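Local coordinates for cell death abnormality protein 2 (PDB 3QWX) that acts as a CRK-family SH2-SH3 signalling adaptor required for engulfment of cell corpses and for cell migration in the nematode Caenorhabditis elegans, at residues Val120-Lys126 and Asn169-Gln174; Val33-Leu39 and Leu51-Asp57. All coordinates share one frame; numbering follows the deposited sequence.

Contact 1 of 2, residues Val120-Lys126 and Asn169-Gln174; sequences VVVGTFK and NYVQIQ
In the SH3 domain of this adaptor the first and last strands of the small beta barrel run antiparallel, and Val122 and Gln172 form their hydrogen-bonded pair. Val122 N reaches Gln172 O at 2.8 Å, and Gln172 N returns the bond to Val122 O. Val121 with Ile173 and Gly123 with Val171 are the flanking non-hydrogen-bonded pairs, while Gln174 N to Val120 O at 3.0 Å prolongs the pairing to the last residue of the chain. The strand axes make 139°, well short of 180°, as in a strongly twisted sheet.

Side chains pack in two places. With CG1 of Val121 anti to the carbonyl carbon, Val121 CG2 falls between the backbone N and the carbonyl carbon and lies 3.7 Å from Val171 CB; Val121 continues onto Leu143 and Ile145 of strand 142-147, and Val171 onto Phe137. Val122 and Gln172 share a face of the sheet; Thr124 CG2 meets Gln172 CB at 3.4 Å, the two side chains crossing nearly at a right angle. The aliphatic part of Gln174 similarly passes across Val122 CG1, its nearest atom there being CG.

Beyond Gly123 the strand gives way to a loop, whose start is fixed by a nearly straight bond from Thr124 N to Tyr170 O (2.7 Å, 176° at the hydrogen), although the donor stands above the carbonyl plane. A water hydrogen-bonded to Thr124 OG1 also donates a weak bond to Asn169 O. The Phe125 ring directs its edge at the face of Tyr170 in a T-shaped pair, with planes at 65° and centroids 5.8 Å apart. Lys126 O lies in the plane of the tyrosine ring, at its edge, 3.2 Å from Tyr170 CE2.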
loop_
_atom_site.group_PDB
_atom_site.type_symbol
_atom_site.label_atom_id
_atom_site.label_comp_id
_atom_site.label_asym_id
_atom_site.label_seq_id
_atom_site.Cartn_x
_atom_site.Cartn_y
_atom_site.Cartn_z
ATOM N N VAL A 120 -12.138 14.553 -7.605
ATOM C CA VAL A 120 -12.206 13.666 -8.757
ATOM C C VAL A 120 -11.885 14.451 -10.025
ATOM O O VAL A 120 -12.440 15.526 -10.262
ATOM C CB VAL A 120 -13.603 13.003 -8.891
ATOM C CG1 VAL A 120 -13.637 12.051 -10.076
ATOM C CG2 VAL A 120 -13.969 12.268 -7.610
ATOM N N VAL A 121 -10.981 13.909 -10.834
ATOM C CA VAL A 121 -10.523 14.586 -12.036
ATOM C C VAL A 121 -10.593 13.623 -13.204
ATOM O O VAL A 121 -10.724 12.414 -13.012
ATOM C CB VAL A 121 -9.059 15.083 -11.890
ATOM C CG1 VAL A 121 -8.941 16.108 -10.769
ATOM C CG2 VAL A 121 -8.111 13.902 -11.645
ATOM N N VAL A 122 -10.523 14.163 -14.416
ATOM C CA VAL A 122 -10.338 13.335 -15.598
ATOM C C VAL A 122 -9.104 13.802 -16.360
ATOM O O VAL A 122 -8.793 15.001 -16.384
ATOM C CB VAL A 122 -11.582 13.327 -16.539
ATOM C CG1 VAL A 122 -12.820 12.873 -15.772
ATOM C CG2 VAL A 122 -11.802 14.695 -17.152
ATOM N N GLY A 123 -8.409 12.846 -16.974
ATOM C CA GLY A 123 -7.228 13.140 -17.763
ATOM C C GLY A 123 -7.607 14.006 -18.951
ATOM O O GLY A 123 -8.541 13.687 -19.683
ATOM N N THR A 124 -6.903 15.115 -19.133
ATOM C CA THR A 124 -7.189 16.007 -20.259
ATOM C C THR A 124 -6.252 15.682 -21.429
ATOM O O THR A 124 -6.525 16.018 -22.583
ATOM C CB THR A 124 -7.060 17.490 -19.875
ATOM O OG1 THR A 124 -5.745 17.737 -19.372
ATOM C CG2 THR A 124 -8.082 17.863 -18.814
ATOM N N PHE A 125 -5.142 15.025 -21.113
ATOM C CA PHE A 125 -4.211 14.536 -22.118
ATOM C C PHE A 125 -3.725 13.164 -21.658
ATOM O O PHE A 125 -3.851 12.817 -20.483
ATOM C CB PHE A 125 -3.018 15.490 -22.278
ATOM C CG PHE A 125 -3.402 16.912 -22.621
ATOM C CD1 PHE A 125 -3.554 17.861 -21.624
ATOM C CD2 PHE A 125 -3.599 17.294 -23.943
ATOM C CE1 PHE A 125 -3.913 19.164 -21.931
ATOM C CE2 PHE A 125 -3.959 18.591 -24.260
ATOM C CZ PHE A 125 -4.117 19.530 -23.250
ATOM N N LYS A 126 -3.178 12.379 -22.576
ATOM C CA LYS A 126 -2.583 11.106 -22.195
ATOM C C LYS A 126 -1.255 11.343 -21.465
ATOM O O LYS A 126 -0.498 12.254 -21.800
ATOM C CB LYS A 126 -2.385 10.195 -23.417
ATOM C CG LYS A 126 -0.955 10.142 -23.922
ATOM C CD LYS A 126 -0.771 9.110 -25.028
ATOM C CE LYS A 126 0.412 9.495 -25.916
ATOM N NZ LYS A 126 0.603 8.569 -27.076
ATOM N N ASN A 169 -1.401 19.900 -14.674
ATOM C CA ASN A 169 -1.874 20.454 -15.950
ATOM C C ASN A 169 -2.382 19.394 -16.940
ATOM O O ASN A 169 -2.733 19.708 -18.080
ATOM C CB ASN A 169 -0.815 21.363 -16.592
ATOM C CG ASN A 169 0.463 20.626 -16.969
ATOM O OD1 ASN A 169 1.067 20.891 -18.015
ATOM N ND2 ASN A 169 0.893 19.722 -16.114
ATOM N N TYR A 170 -2.431 18.139 -16.491
ATOM C CA TYR A 170 -2.928 17.054 -17.323
ATOM C C TYR A 170 -4.296 16.547 -16.829
ATOM O O TYR A 170 -4.864 15.617 -17.400
ATOM C CB TYR A 170 -1.934 15.890 -17.334
ATOM C CG TYR A 170 -0.826 15.952 -18.366
ATOM C CD1 TYR A 170 0.058 17.033 -18.421
ATOM C CD2 TYR A 170 -0.626 14.891 -19.250
ATOM C CE1 TYR A 170 1.092 17.073 -19.356
ATOM C CE2 TYR A 170 0.404 14.909 -20.179
ATOM C CZ TYR A 170 1.260 16.001 -20.233
ATOM O OH TYR A 170 2.274 16.004 -21.164
ATOM N N VAL A 171 -4.805 17.144 -15.754
ATOM C CA VAL A 171 -6.089 16.741 -15.211
ATOM C C VAL A 171 -7.050 17.917 -15.010
ATOM O O VAL A 171 -6.633 19.061 -14.830
ATOM C CB VAL A 171 -5.931 15.955 -13.872
ATOM C CG1 VAL A 171 -5.147 14.681 -14.100
ATOM C CG2 VAL A 171 -5.255 16.810 -12.828
ATOM N N GLN A 172 -8.340 17.610 -15.027
ATOM C CA GLN A 172 -9.386 18.596 -14.814
ATOM C C GLN A 172 -10.482 18.058 -13.895
ATOM O O GLN A 172 -10.875 16.899 -14.018
ATOM C CB GLN A 172 -10.008 18.935 -16.161
ATOM C CG GLN A 172 -11.254 19.782 -16.086
ATOM C CD GLN A 172 -11.860 19.978 -17.461
ATOM O OE1 GLN A 172 -11.439 19.334 -18.430
ATOM N NE2 GLN A 172 -12.851 20.866 -17.559
ATOM N N ILE A 173 -10.996 18.898 -12.999
ATOM C CA ILE A 173 -12.131 18.512 -12.155
ATOM C C ILE A 173 -13.256 17.930 -13.013
ATOM O O ILE A 173 -13.632 18.508 -14.036
ATOM C CB ILE A 173 -12.670 19.701 -11.330
ATOM C CG1 ILE A 173 -13.476 19.211 -10.115
ATOM C CG2 ILE A 173 -13.474 20.655 -12.214
ATOM C CD1 ILE A 173 -14.867 18.650 -10.434
ATOM N N GLN A 174 -13.797 16.787 -12.594
ATOM C CA GLN A 174 -14.720 16.040 -13.441
ATOM C C GLN A 174 -16.071 16.732 -13.591
ATOM O O GLN A 174 -16.556 16.924 -14.710
ATOM C CB GLN A 174 -14.910 14.619 -12.911
ATOM C CG GLN A 174 -15.640 13.687 -13.874
ATOM C CD GLN A 174 -15.983 12.353 -13.234
ATOM O OE1 GLN A 174 -16.178 12.271 -12.019
ATOM N NE2 GLN A 174 -16.052 11.297 -14.048
HETATM O O HOH W 1 -6.023 20.679 -18.385
#

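Contact 2 of 2, residues Val33-Leu39 and Leu51-Asp57; sequences VSIGTFL and LTVREAD
Arg54 lies against Val33 and carries much of this contact. Its CG is anti to the backbone N (chi1 175°), and the chain then bends at chi2 (63°), which brings the guanidinium beneath Val33 O; that oxygen stands over one face, offset toward the rim, 3.4 Å from Arg54 NH1 at an angle too poor for a hydrogen bond. The group's rotation is instead set by its other partners: NE donates to Ala56 O at 2.8 Å, close to the guanidinium plane, NH2 makes a salt bridge with Asp57 OD1, the hydrogen bond in it being weak, and NH1 donates to the carbonyls of Leu28 and Glu30 at the end of helix 21-29.

Ile35 extends along the other strand's exit, its CD1 3.8 Å from Ala56 CA and its CG1 beside Asp57 OD1. Ser34-Thr37 is a type II turn, with Gly36 inside the turn at a positive phi, and Ser34 O accepts from both Thr37 N and Thr37 OG1 on the same face of its plane.

Four backbone bonds join the segments: Gly36 N to Arg54 O, Arg54 N to Thr37 O, and the reciprocal pair of Leu39 with Thr52. On the face of Phe38 and Val53, Phe38 CB meets Val53 CG2 at 4.0 Å. With chi1 70° Phe38 CG sits between the backbone N and the carbonyl carbon; the ring leads away from 51-57, leaving Phe38 CD2 3.7 Å from Leu51 CD1, and forms edge-to-face pairs with Phe6 and Phe14. On the opposite face Leu39 and Thr52 lie side by side, Leu39 CD1 4.1 Å from Thr52 CB, against Leu28. Antiparallel strands 37-42 and 49-54, flanked by a helix, belong to the central sheet of the SH2 fold.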
loop_
_atom_site.group_PDB
_atom_site.type_symbol
_atom_site.label_atom_id
_atom_site.label_comp_id
_atom_site.label_asym_id
_atom_site.label_seq_id
_atom_site.Cartn_x
_atom_site.Cartn_y
_atom_site.Cartn_z
ATOM N N VAL A 33 -9.990 5.089 12.301
ATOM C CA VAL A 33 -9.477 3.889 11.635
ATOM C C VAL A 33 -9.905 2.624 12.382
ATOM O O VAL A 33 -9.657 2.490 13.583
ATOM C CB VAL A 33 -7.933 3.925 11.518
ATOM C CG1 VAL A 33 -7.399 2.600 10.954
ATOM C CG2 VAL A 33 -7.497 5.098 10.663
ATOM N N SER A 34 -10.545 1.697 11.671
ATOM C CA SER A 34 -11.080 0.492 12.309
ATOM C C SER A 34 -10.007 -0.569 12.512
ATOM O O SER A 34 -9.033 -0.641 11.764
ATOM C CB SER A 34 -12.245 -0.076 11.502
ATOM O OG SER A 34 -11.862 -0.310 10.161
ATOM N N ILE A 35 -10.172 -1.380 13.546
ATOM C CA ILE A 35 -9.222 -2.451 13.788
ATOM C C ILE A 35 -9.198 -3.386 12.580
ATOM O O ILE A 35 -10.231 -3.672 11.989
ATOM C CB ILE A 35 -9.548 -3.196 15.099
ATOM C CG1 ILE A 35 -9.264 -2.283 16.301
ATOM C CG2 ILE A 35 -8.721 -4.469 15.209
ATOM C CD1 ILE A 35 -9.824 -2.828 17.638
ATOM N N GLY A 36 -8.014 -3.835 12.185
ATOM C CA GLY A 36 -7.892 -4.714 11.032
ATOM C C GLY A 36 -7.457 -3.969 9.776
ATOM O O GLY A 36 -7.156 -4.588 8.735
ATOM N N THR A 37 -7.435 -2.640 9.859
ATOM C CA THR A 37 -6.956 -1.830 8.732
ATOM C C THR A 37 -5.430 -1.928 8.669
ATOM O O THR A 37 -4.755 -1.878 9.697
ATOM C CB THR A 37 -7.413 -0.355 8.856
ATOM O OG1 THR A 37 -8.810 -0.321 9.146
ATOM C CG2 THR A 37 -7.168 0.415 7.576
ATOM N N PHE A 38 -4.890 -2.082 7.465
ATOM C CA PHE A 38 -3.454 -2.303 7.306
ATOM C C PHE A 38 -2.910 -1.692 6.016
ATOM O O PHE A 38 -3.660 -1.379 5.081
ATOM C CB PHE A 38 -3.154 -3.812 7.309
ATOM C CG PHE A 38 -3.641 -4.517 6.079
ATOM C CD1 PHE A 38 -4.959 -4.935 5.977
ATOM C CD2 PHE A 38 -2.793 -4.728 5.010
ATOM C CE1 PHE A 38 -5.422 -5.569 4.838
ATOM C CE2 PHE A 38 -3.251 -5.363 3.854
ATOM C CZ PHE A 38 -4.571 -5.777 3.772
ATOM N N LEU A 39 -1.595 -1.529 5.966
ATOM C CA LEU A 39 -0.938 -1.186 4.721
ATOM C C LEU A 39 0.438 -1.813 4.682
ATOM O O LEU A 39 0.969 -2.250 5.710
ATOM C CB LEU A 39 -0.846 0.330 4.549
ATOM C CG LEU A 39 -0.154 1.155 5.641
ATOM C CD1 LEU A 39 1.370 1.085 5.523
ATOM C CD2 LEU A 39 -0.625 2.602 5.532
ATOM N N LEU A 51 4.711 -4.434 7.234
ATOM C CA LEU A 51 3.269 -4.466 7.315
ATOM C C LEU A 51 2.890 -3.692 8.570
ATOM O O LEU A 51 3.327 -4.044 9.664
ATOM C CB LEU A 51 2.799 -5.924 7.431
ATOM C CG LEU A 51 1.315 -6.218 7.622
ATOM C CD1 LEU A 51 0.491 -5.821 6.395
ATOM C CD2 LEU A 51 1.129 -7.691 7.933
ATOM N N THR A 52 2.081 -2.651 8.410
ATOM C CA THR A 52 1.595 -1.835 9.535
ATOM C C THR A 52 0.074 -1.997 9.693
ATOM O O THR A 52 -0.672 -1.848 8.723
ATOM C CB THR A 52 1.964 -0.318 9.356
ATOM O OG1 THR A 52 3.376 -0.185 9.165
ATOM C CG2 THR A 52 1.557 0.499 10.584
ATOM N N VAL A 53 -0.367 -2.307 10.916
ATOM C CA VAL A 53 -1.750 -2.701 11.195
ATOM C C VAL A 53 -2.316 -2.018 12.452
ATOM O O VAL A 53 -1.645 -1.923 13.474
ATOM C CB VAL A 53 -1.876 -4.244 11.399
ATOM C CG1 VAL A 53 -3.323 -4.700 11.256
ATOM C CG2 VAL A 53 -1.004 -4.998 10.423
ATOM N N ARG A 54 -3.555 -1.546 12.366
ATOM C CA ARG A 54 -4.295 -1.088 13.544
ATOM C C ARG A 54 -4.910 -2.330 14.186
ATOM O O ARG A 54 -5.778 -2.976 13.590
ATOM C CB ARG A 54 -5.400 -0.120 13.120
ATOM C CG ARG A 54 -6.335 0.336 14.235
ATOM C CD ARG A 54 -5.623 1.120 15.324
ATOM N NE ARG A 54 -6.592 1.774 16.207
ATOM C CZ ARG A 54 -7.109 2.984 15.979
ATOM N NH1 ARG A 54 -6.735 3.672 14.907
ATOM N NH2 ARG A 54 -7.990 3.515 16.826
ATOM N N GLU A 55 -4.438 -2.680 15.377
ATOM C CA GLU A 55 -4.817 -3.951 16.001
ATOM C C GLU A 55 -5.595 -3.767 17.297
ATOM O O GLU A 55 -6.171 -4.715 17.829
ATOM C CB GLU A 55 -3.577 -4.826 16.235
ATOM C CG GLU A 55 -2.940 -5.293 14.925
ATOM C CD GLU A 55 -1.950 -6.412 15.106
ATOM O OE1 GLU A 55 -2.320 -7.475 15.659
ATOM O OE2 GLU A 55 -0.797 -6.235 14.683
ATOM N N ALA A 56 -5.614 -2.544 17.804
ATOM C CA ALA A 56 -6.341 -2.253 19.034
ATOM C C ALA A 56 -6.758 -0.789 19.061
ATOM O O ALA A 56 -6.185 0.037 18.360
ATOM C CB ALA A 56 -5.479 -2.594 20.252
ATOM N N ASP A 57 -7.754 -0.470 19.876
ATOM C CA ASP A 57 -8.161 0.916 20.050
ATOM C C ASP A 57 -7.321 1.604 21.127
ATOM O O ASP A 57 -6.806 2.702 20.913
ATOM C CB ASP A 57 -9.661 1.007 20.333
ATOM C CG ASP A 57 -10.495 0.929 19.058
ATOM O OD1 ASP A 57 -9.934 1.176 17.963
ATOM O OD2 ASP A 57 -11.705 0.625 19.144
#

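The two contacts lie in different domains and do not touch: their centres are 33 Å apart and their nearest atoms about 20 Å. Contact 2 is buried, with ten of its fourteen residues enclosed, and joins strands neighbouring in sequence, a hairpin of the SH2 sheet. Contact 1 is a surface contact in which segments at least 43 residues apart bring the SH3 chain's end back to its first strand. In each, four backbone hydrogen bonds cross between antiparallel strands and their extensions, but side-chain chemistry differs. Contact 2 encloses an arginine whose guanidinium has backbone and carboxylate partners, whereas contact 1 combines valine packing with glutamine stems, a bridging water and an aromatic pair at the surface.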